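Local coordinates for protein probable N-acetyl-gamma-glutamyl-phosphate reductase, chloroplastic (Arabidopsis thaliana, PDB 1XYG) that probably catalyses the NADPH-dependent reduction of N-acetyl-L-glutamyl 5-phosphate to its semialdehyde, a step of arginine biosynthesis, at residues A37-F42 against E348-L353; G302-H307 against A336-N341. All blocks are in the same frame, centred on the assembly; numbering follows the deposited sequence.

Contact 1: residues A37-F42 against E348-L353; sequences ANHPHF and ETTGLL
Thr-350 lays its methyl group on the imidazole ring of His-39. The contact joins the Rossmann-type nucleotide-binding domain to the C-terminal tail. His-39 sits in the connection between helix 27-37 and strand 42-47, an edge strand of the parallel sheet within this chain. Thr-350 occupies the second position of a type II beta turn from Thr-349 to Leu-352, closed by a backbone bond from Leu-352 N to Thr-349 O.

Thr-350 gives up the largest area here. Its CG2 makes a CH-pi contact, 3.6 Å from the centroid of the His-39 ring and 25° off the ring normal. The methyl is displaced toward the rim and comes nearest to NE2 of His-39, at 3.3 Å. With CG2 anti to the backbone N of Thr-350, the methyl reaches the ring while OG1 bonds to the carbonyl of Pro-347. The two side chains cross at about a right angle. The same methyl also touches the pyrrolidine ring of Pro-40, with CG2 of Thr-350 3.7 Å from CG of Pro-40.

The His-39 ring is covered on its opposite face by Phe-42, whose CD2 lies 3.2 Å above the imidazole plane. The imidazole thus lies between the Thr-350 methyl and the Phe-42 ring, whose face is in turn met by CE1 of His-39. Its NE2 is hydrogen-bonded to Asn-341 of helix 329-343.

Gly-351 follows in the turn with a positive phi of 63°, which favours glycine. Its CA lies 4.3 Å from CD2 of His-39. A CB on Gly-351 would fall about 3.0 Å from CD2 of His-39, too close. At the other ring nitrogen, the backbone N of His-41 donates to ND1 of His-39 over 3.0 Å, approaching close to the imidazole plane.

Contact 2: residues G302-H307 against A336-N341; sequences GSNYCH and ALQNLN
Asn-304 and Gln-338 meet through their side-chain amides, the one direct link between these segments. Asn-304 stands in the loop leading into strand 306-312 of the mixed sheet. Gln-338 projects from helix 329-343. The pair joins the dimerisation domain of this semialdehyde dehydrogenase fold to the C-terminal helix 329-343, which lies against the parallel Rossmann-type sheet.

The hydrogen bond runs from ND2 of Asn-304 to OE1 of Gln-338, 3.0 Å long. It is moderately bent, with an N-H...acceptor angle of 146°. The acceptor lies nearly in the amide plane of Asn-304. The donor, however, stands well above the carbonyl plane of Gln-338. The two amide planes are turned 84° apart, so the groups meet almost perpendicularly and not as a flat pair. Gln-338 spans the gap with an extended chain, CG anti to the backbone N (chi1 -164°) and CD continuing outward.

Other polar bonds fix the Gln-338 amide. Its OE1 also accepts from Lys-330, and its NE2 bonds to the carboxylates of Glu-348 and Glu-146. Both ends of this buried amide are therefore engaged, and its orientation is well defined.

Within each segment the backbone is held separately. Leu-340 N and Asn-341 N bond to the carbonyls of Ala-336 and Leu-337, as expected in a helix. In the loop, Tyr-305 N makes a weak bond of 3.4 Å to Ser-303 OG. Nearby, Asn-304 packs on Phe-285.

A leucine in place of Asn-304 would probably leave Gln-338 OE1 without this donor and put a nonpolar group against a buried amide oxygen. The chemistry implies a directional contact in the interior: OE1 accepts from both the Asn-304 amide and the Lys-330 ammonium, which would probably polarise the Gln-338 carbonyl.

Contact 2 is fully buried, with its centre about 9 Å from the centre of the chain. Contact 1 is only partly buried and lies about 18 Å out. Their chemistry differs accordingly: contact 1 meets through a methyl, a ring and a proline, while contact 2 relies on one amide hydrogen bond. Helix 329-343 and the tail after it tie them together. Thr-350 O lies 2.9 Å from Asn-341 ND2, a probable hydrogen bond, and Phe-42 of contact 1 packs on Leu-337 and Asn-341 of the helix in contact 2. Leu-352 packs on Gln-338 as well. The tail of 348-353, Glu-348 included, thus bridges both contacts, and each also touches the second subunit of the tetramer.

Contact 1: residues A37-F42 against E348-L353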
ATOM      1  N   ALA A  37       1.713 -27.897   4.175  1.00 32.38           N
ATOM      2  CA  ALA A  37       0.311 -28.167   4.478  1.00 33.11           C
ATOM      3  C   ALA A  37      -0.359 -29.110   3.480  1.00 34.05           C
ATOM      4  O   ALA A  37      -1.075 -30.031   3.871  1.00 33.50           O
ATOM      5  CB  ALA A  37      -0.475 -26.856   4.556  1.00 30.73           C
ATOM      6  N   ASN A  38      -0.138 -28.881   2.192  1.00 34.51           N
ATOM      7  CA  ASN A  38      -0.749 -29.731   1.185  1.00 36.18           C
ATOM      8  C   ASN A  38       0.253 -30.622   0.458  1.00 36.66           C
ATOM      9  O   ASN A  38      -0.017 -31.114  -0.639  1.00 37.74           O
ATOM     10  CB  ASN A  38      -1.526 -28.884   0.179  1.00 36.68           C
ATOM     11  CG  ASN A  38      -2.672 -28.139   0.817  1.00 38.23           C
ATOM     12  OD1 ASN A  38      -3.518 -28.732   1.488  1.00 39.40           O
ATOM     13  ND2 ASN A  38      -2.711 -26.831   0.610  1.00 38.77           N
ATOM     14  N   HIS A  39       1.417 -30.819   1.069  1.00 35.51           N
ATOM     15  CA  HIS A  39       2.437 -31.681   0.497  1.00 34.60           C
ATOM     16  C   HIS A  39       1.954 -33.094   0.824  1.00 37.02           C
ATOM     17  O   HIS A  39       1.732 -33.437   1.985  1.00 34.52           O
ATOM     18  CB  HIS A  39       3.787 -31.405   1.151  1.00 33.23           C
ATOM     19  CG  HIS A  39       4.933 -32.121   0.507  1.00 33.34           C
ATOM     20  ND1 HIS A  39       5.068 -33.494   0.542  1.00 31.74           N
ATOM     21  CD2 HIS A  39       6.009 -31.653  -0.168  1.00 31.54           C
ATOM     22  CE1 HIS A  39       6.180 -33.838  -0.084  1.00 30.22           C
ATOM     23  NE2 HIS A  39       6.769 -32.740  -0.523  1.00 30.93           N
ATOM     24  N   PRO A  40       1.773 -33.931  -0.201  1.00 38.35           N
ATOM     25  CA  PRO A  40       1.302 -35.300  -0.001  1.00 39.33           C
ATOM     26  C   PRO A  40       2.169 -36.248   0.825  1.00 40.37           C
ATOM     27  O   PRO A  40       1.656 -37.218   1.377  1.00 40.80           O
ATOM     28  CB  PRO A  40       1.098 -35.798  -1.432  1.00 39.35           C
ATOM     29  CG  PRO A  40       2.165 -35.085  -2.170  1.00 40.35           C
ATOM     30  CD  PRO A  40       2.049 -33.681  -1.624  1.00 39.35           C
ATOM     31  N   HIS A  41       3.465 -35.977   0.948  1.00 41.54           N
ATOM     32  CA  HIS A  41       4.321 -36.906   1.680  1.00 41.86           C
ATOM     33  C   HIS A  41       5.074 -36.389   2.888  1.00 42.19           C
ATOM     34  O   HIS A  41       5.469 -37.173   3.752  1.00 41.82           O
ATOM     35  CB  HIS A  41       5.300 -37.545   0.702  1.00 42.98           C
ATOM     36  CG  HIS A  41       4.616 -38.170  -0.463  1.00 44.16           C
ATOM     37  ND1 HIS A  41       3.740 -39.222  -0.324  1.00 45.11           N
ATOM     38  CD2 HIS A  41       4.586 -37.821  -1.769  1.00 45.50           C
ATOM     39  CE1 HIS A  41       3.194 -39.493  -1.496  1.00 47.16           C
ATOM     40  NE2 HIS A  41       3.690 -38.657  -2.389  1.00 47.62           N
ATOM     41  N   PHE A  42       5.289 -35.082   2.954  1.00 41.96           N
ATOM     42  CA  PHE A  42       6.006 -34.519   4.084  1.00 41.02           C
ATOM     43  C   PHE A  42       5.034 -33.954   5.109  1.00 43.54           C
ATOM     44  O   PHE A  42       4.044 -33.307   4.763  1.00 44.05           O
ATOM     45  CB  PHE A  42       6.969 -33.416   3.630  1.00 38.13           C
ATOM     46  CG  PHE A  42       8.051 -33.884   2.688  1.00 35.83           C
ATOM     47  CD1 PHE A  42       8.267 -35.244   2.459  1.00 34.34           C
ATOM     48  CD2 PHE A  42       8.844 -32.955   2.010  1.00 33.82           C
ATOM     49  CE1 PHE A  42       9.254 -35.673   1.565  1.00 34.52           C
ATOM     50  CE2 PHE A  42       9.833 -33.370   1.113  1.00 32.91           C
ATOM     51  CZ  PHE A  42      10.039 -34.732   0.889  1.00 33.86           C
ATOM     52  N   GLU A 348      10.588 -33.390  -7.867  1.00 34.15           N
ATOM     53  CA  GLU A 348      10.997 -32.030  -7.555  1.00 34.18           C
ATOM     54  C   GLU A 348       9.874 -31.010  -7.323  1.00 34.46           C
ATOM     55  O   GLU A 348       9.964 -30.177  -6.415  1.00 34.17           O
ATOM     56  CB  GLU A 348      11.926 -31.524  -8.653  1.00 32.09           C
ATOM     57  CG  GLU A 348      12.563 -30.214  -8.333  1.00 32.76           C
ATOM     58  CD  GLU A 348      13.709 -29.931  -9.252  1.00 33.93           C
ATOM     59  OE1 GLU A 348      14.519 -30.856  -9.474  1.00 33.42           O
ATOM     60  OE2 GLU A 348      13.810 -28.788  -9.745  1.00 34.66           O
ATOM     61  N   THR A 349       8.819 -31.082  -8.129  1.00 33.16           N
ATOM     62  CA  THR A 349       7.706 -30.141  -8.026  1.00 31.92           C
ATOM     63  C   THR A 349       6.658 -30.508  -6.983  1.00 32.91           C
ATOM     64  O   THR A 349       5.659 -29.797  -6.819  1.00 29.84           O
ATOM     65  CB  THR A 349       6.970 -30.005  -9.366  1.00 33.06           C
ATOM     66  OG1 THR A 349       6.353 -31.257  -9.683  1.00 33.42           O
ATOM     67  CG2 THR A 349       7.934 -29.594 -10.479  1.00 31.99           C
ATOM     68  N   THR A 350       6.871 -31.607  -6.271  1.00 32.00           N
ATOM     69  CA  THR A 350       5.897 -32.026  -5.271  1.00 32.84           C
ATOM     70  C   THR A 350       5.556 -30.928  -4.266  1.00 33.76           C
ATOM     71  O   THR A 350       6.437 -30.379  -3.593  1.00 32.68           O
ATOM     72  CB  THR A 350       6.369 -33.267  -4.484  1.00 32.86           C
ATOM     73  OG1 THR A 350       6.506 -34.379  -5.374  1.00 33.44           O
ATOM     74  CG2 THR A 350       5.348 -33.620  -3.413  1.00 31.60           C
ATOM     75  N   GLY A 351       4.266 -30.621  -4.168  1.00 33.16           N
ATOM     76  CA  GLY A 351       3.799 -29.604  -3.247  1.00 32.52           C
ATOM     77  C   GLY A 351       4.317 -28.203  -3.532  1.00 33.27           C
ATOM     78  O   GLY A 351       4.333 -27.351  -2.642  1.00 32.44           O
ATOM     79  N   LEU A 352       4.737 -27.954  -4.771  1.00 31.13           N
ATOM     80  CA  LEU A 352       5.257 -26.644  -5.147  1.00 29.88           C
ATOM     81  C   LEU A 352       4.595 -26.085  -6.397  1.00 28.16           C
ATOM     82  O   LEU A 352       5.153 -25.214  -7.052  1.00 28.27           O
ATOM     83  CB  LEU A 352       6.767 -26.722  -5.386  1.00 28.39           C
ATOM     84  CG  LEU A 352       7.679 -26.871  -4.167  1.00 29.76           C
ATOM     85  CD1 LEU A 352       9.091 -27.209  -4.640  1.00 27.53           C
ATOM     86  CD2 LEU A 352       7.659 -25.570  -3.332  1.00 27.89           C
ATOM     87  N   LEU A 353       3.406 -26.573  -6.728  1.00 26.96           N
ATOM     88  CA  LEU A 353       2.730 -26.093  -7.921  1.00 28.04           C
ATOM     89  C   LEU A 353       1.683 -25.006  -7.673  1.00 30.54           C
ATOM     90  O   LEU A 353       0.817 -24.765  -8.521  1.00 31.39           O
ATOM     91  CB  LEU A 353       2.107 -27.269  -8.672  1.00 26.76           C
ATOM     92  CG  LEU A 353       3.124 -28.293  -9.186  1.00 26.29           C
ATOM     93  CD1 LEU A 353       2.409 -29.381  -9.968  1.00 27.01           C
ATOM     94  CD2 LEU A 353       4.156 -27.592 -10.070  1.00 25.82           C
TER

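Contact 2: residues G302-H307 against A336-N341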
ATOM      1  N   GLY A 302       3.534 -15.297  -4.580  1.00 24.14           N
ATOM      2  CA  GLY A 302       2.930 -16.449  -3.935  1.00 24.85           C
ATOM      3  C   GLY A 302       3.191 -17.778  -4.616  1.00 25.70           C
ATOM      4  O   GLY A 302       2.513 -18.769  -4.349  1.00 26.37           O
ATOM      5  N   SER A 303       4.178 -17.814  -5.500  1.00 25.53           N
ATOM      6  CA  SER A 303       4.502 -19.043  -6.202  1.00 24.87           C
ATOM      7  C   SER A 303       6.004 -19.266  -6.166  1.00 25.41           C
ATOM      8  O   SER A 303       6.764 -18.420  -5.698  1.00 25.59           O
ATOM      9  CB  SER A 303       4.032 -18.965  -7.655  1.00 25.02           C
ATOM     10  OG  SER A 303       4.852 -18.078  -8.396  1.00 27.51           O
ATOM     11  N   ASN A 304       6.431 -20.409  -6.681  1.00 25.38           N
ATOM     12  CA  ASN A 304       7.839 -20.746  -6.700  1.00 24.09           C
ATOM     13  C   ASN A 304       8.475 -20.448  -8.057  1.00 24.28           C
ATOM     14  O   ASN A 304       9.581 -20.907  -8.346  1.00 22.48           O
ATOM     15  CB  ASN A 304       8.013 -22.226  -6.356  1.00 24.27           C
ATOM     16  CG  ASN A 304       9.434 -22.562  -5.960  1.00 25.28           C
ATOM     17  OD1 ASN A 304      10.011 -21.901  -5.095  1.00 26.13           O
ATOM     18  ND2 ASN A 304      10.010 -23.587  -6.588  1.00 24.82           N
ATOM     19  N   TYR A 305       7.789 -19.663  -8.878  1.00 23.75           N
ATOM     20  CA  TYR A 305       8.290 -19.341 -10.209  1.00 25.02           C
ATOM     21  C   TYR A 305       9.213 -18.140 -10.319  1.00 25.97           C
ATOM     22  O   TYR A 305       9.159 -17.204  -9.519  1.00 27.26           O
ATOM     23  CB  TYR A 305       7.122 -19.132 -11.173  1.00 25.59           C
ATOM     24  CG  TYR A 305       6.289 -20.366 -11.372  1.00 25.08           C
ATOM     25  CD1 TYR A 305       6.731 -21.404 -12.192  1.00 26.08           C
ATOM     26  CD2 TYR A 305       5.074 -20.509 -10.716  1.00 24.91           C
ATOM     27  CE1 TYR A 305       5.975 -22.562 -12.351  1.00 27.42           C
ATOM     28  CE2 TYR A 305       4.312 -21.651 -10.863  1.00 27.32           C
ATOM     29  CZ  TYR A 305       4.764 -22.677 -11.678  1.00 28.54           C
ATOM     30  OH  TYR A 305       4.003 -23.817 -11.795  1.00 28.86           O
ATOM     31  N   CYS A 306      10.051 -18.191 -11.343  1.00 25.68           N
ATOM     32  CA  CYS A 306      10.991 -17.130 -11.655  1.00 27.21           C
ATOM     33  C   CYS A 306      10.795 -16.804 -13.129  1.00 26.84           C
ATOM     34  O   CYS A 306      10.856 -17.690 -13.976  1.00 27.58           O
ATOM     35  CB  CYS A 306      12.435 -17.594 -11.421  1.00 24.99           C
ATOM     36  SG  CYS A 306      13.701 -16.510 -12.134  1.00 27.73           S
ATOM     37  N   HIS A 307      10.528 -15.541 -13.430  1.00 26.01           N
ATOM     38  CA  HIS A 307      10.360 -15.121 -14.810  1.00 26.28           C
ATOM     39  C   HIS A 307      11.536 -14.213 -15.124  1.00 26.80           C
ATOM     40  O   HIS A 307      11.895 -13.359 -14.310  1.00 26.42           O
ATOM     41  CB  HIS A 307       9.057 -14.331 -15.008  1.00 25.36           C
ATOM     42  CG  HIS A 307       7.809 -15.149 -14.863  1.00 27.13           C
ATOM     43  ND1 HIS A 307       6.548 -14.592 -14.916  1.00 26.32           N
ATOM     44  CD2 HIS A 307       7.623 -16.475 -14.657  1.00 25.87           C
ATOM     45  CE1 HIS A 307       5.642 -15.539 -14.745  1.00 26.05           C
ATOM     46  NE2 HIS A 307       6.268 -16.690 -14.587  1.00 25.23           N
ATOM     47  N   ALA A 336      13.898 -24.245  -0.789  1.00 25.90           N
ATOM     48  CA  ALA A 336      14.318 -25.166   0.259  1.00 26.64           C
ATOM     49  C   ALA A 336      13.563 -26.490   0.104  1.00 28.76           C
ATOM     50  O   ALA A 336      14.157 -27.574   0.168  1.00 27.60           O
ATOM     51  CB  ALA A 336      14.044 -24.559   1.634  1.00 23.09           C
ATOM     52  N   LEU A 337      12.253 -26.395  -0.103  1.00 29.07           N
ATOM     53  CA  LEU A 337      11.423 -27.575  -0.271  1.00 29.71           C
ATOM     54  C   LEU A 337      11.762 -28.255  -1.593  1.00 30.04           C
ATOM     55  O   LEU A 337      11.782 -29.486  -1.679  1.00 30.86           O
ATOM     56  CB  LEU A 337       9.942 -27.195  -0.243  1.00 29.30           C
ATOM     57  CG  LEU A 337       8.951 -28.350  -0.435  1.00 29.88           C
ATOM     58  CD1 LEU A 337       9.204 -29.434   0.598  1.00 27.32           C
ATOM     59  CD2 LEU A 337       7.531 -27.826  -0.322  1.00 28.59           C
ATOM     60  N   GLN A 338      12.028 -27.448  -2.617  1.00 30.74           N
ATOM     61  CA  GLN A 338      12.384 -27.974  -3.930  1.00 29.38           C
ATOM     62  C   GLN A 338      13.606 -28.873  -3.774  1.00 28.37           C
ATOM     63  O   GLN A 338      13.687 -29.936  -4.379  1.00 29.17           O
ATOM     64  CB  GLN A 338      12.707 -26.832  -4.899  1.00 29.42           C
ATOM     65  CG  GLN A 338      12.725 -27.239  -6.376  1.00 28.72           C
ATOM     66  CD  GLN A 338      12.985 -26.065  -7.310  1.00 28.38           C
ATOM     67  OE1 GLN A 338      12.682 -24.918  -6.980  1.00 28.66           O
ATOM     68  NE2 GLN A 338      13.535 -26.349  -8.484  1.00 27.70           N
ATOM     69  N   ASN A 339      14.549 -28.441  -2.946  1.00 28.90           N
ATOM     70  CA  ASN A 339      15.771 -29.206  -2.709  1.00 28.49           C
ATOM     71  C   ASN A 339      15.514 -30.460  -1.881  1.00 28.18           C
ATOM     72  O   ASN A 339      16.012 -31.537  -2.205  1.00 26.41           O
ATOM     73  CB  ASN A 339      16.822 -28.349  -2.001  1.00 28.67           C
ATOM     74  CG  ASN A 339      17.453 -27.330  -2.917  1.00 30.37           C
ATOM     75  OD1 ASN A 339      17.758 -27.625  -4.081  1.00 29.74           O
ATOM     76  ND2 ASN A 339      17.676 -26.122  -2.394  1.00 29.25           N
ATOM     77  N   LEU A 340      14.733 -30.328  -0.814  1.00 27.98           N
ATOM     78  CA  LEU A 340      14.460 -31.485   0.022  1.00 30.06           C
ATOM     79  C   LEU A 340      13.717 -32.557  -0.762  1.00 30.47           C
ATOM     80  O   LEU A 340      13.955 -33.743  -0.554  1.00 30.14           O
ATOM     81  CB  LEU A 340      13.652 -31.103   1.259  1.00 28.84           C
ATOM     82  CG  LEU A 340      13.521 -32.248   2.278  1.00 30.89           C
ATOM     83  CD1 LEU A 340      14.901 -32.598   2.839  1.00 28.77           C
ATOM     84  CD2 LEU A 340      12.596 -31.846   3.412  1.00 29.08           C
ATOM     85  N   ASN A 341      12.822 -32.147  -1.660  1.00 31.26           N
ATOM     86  CA  ASN A 341      12.082 -33.114  -2.457  1.00 31.83           C
ATOM     87  C   ASN A 341      13.027 -34.099  -3.131  1.00 33.66           C
ATOM     88  O   ASN A 341      12.933 -35.305  -2.901  1.00 34.93           O
ATOM     89  CB  ASN A 341      11.215 -32.426  -3.520  1.00 30.75           C
ATOM     90  CG  ASN A 341       9.861 -31.962  -2.964  1.00 30.54           C
ATOM     91  OD1 ASN A 341       9.310 -32.574  -2.041  1.00 27.80           O
ATOM     92  ND2 ASN A 341       9.315 -30.892  -3.538  1.00 29.03           N
TER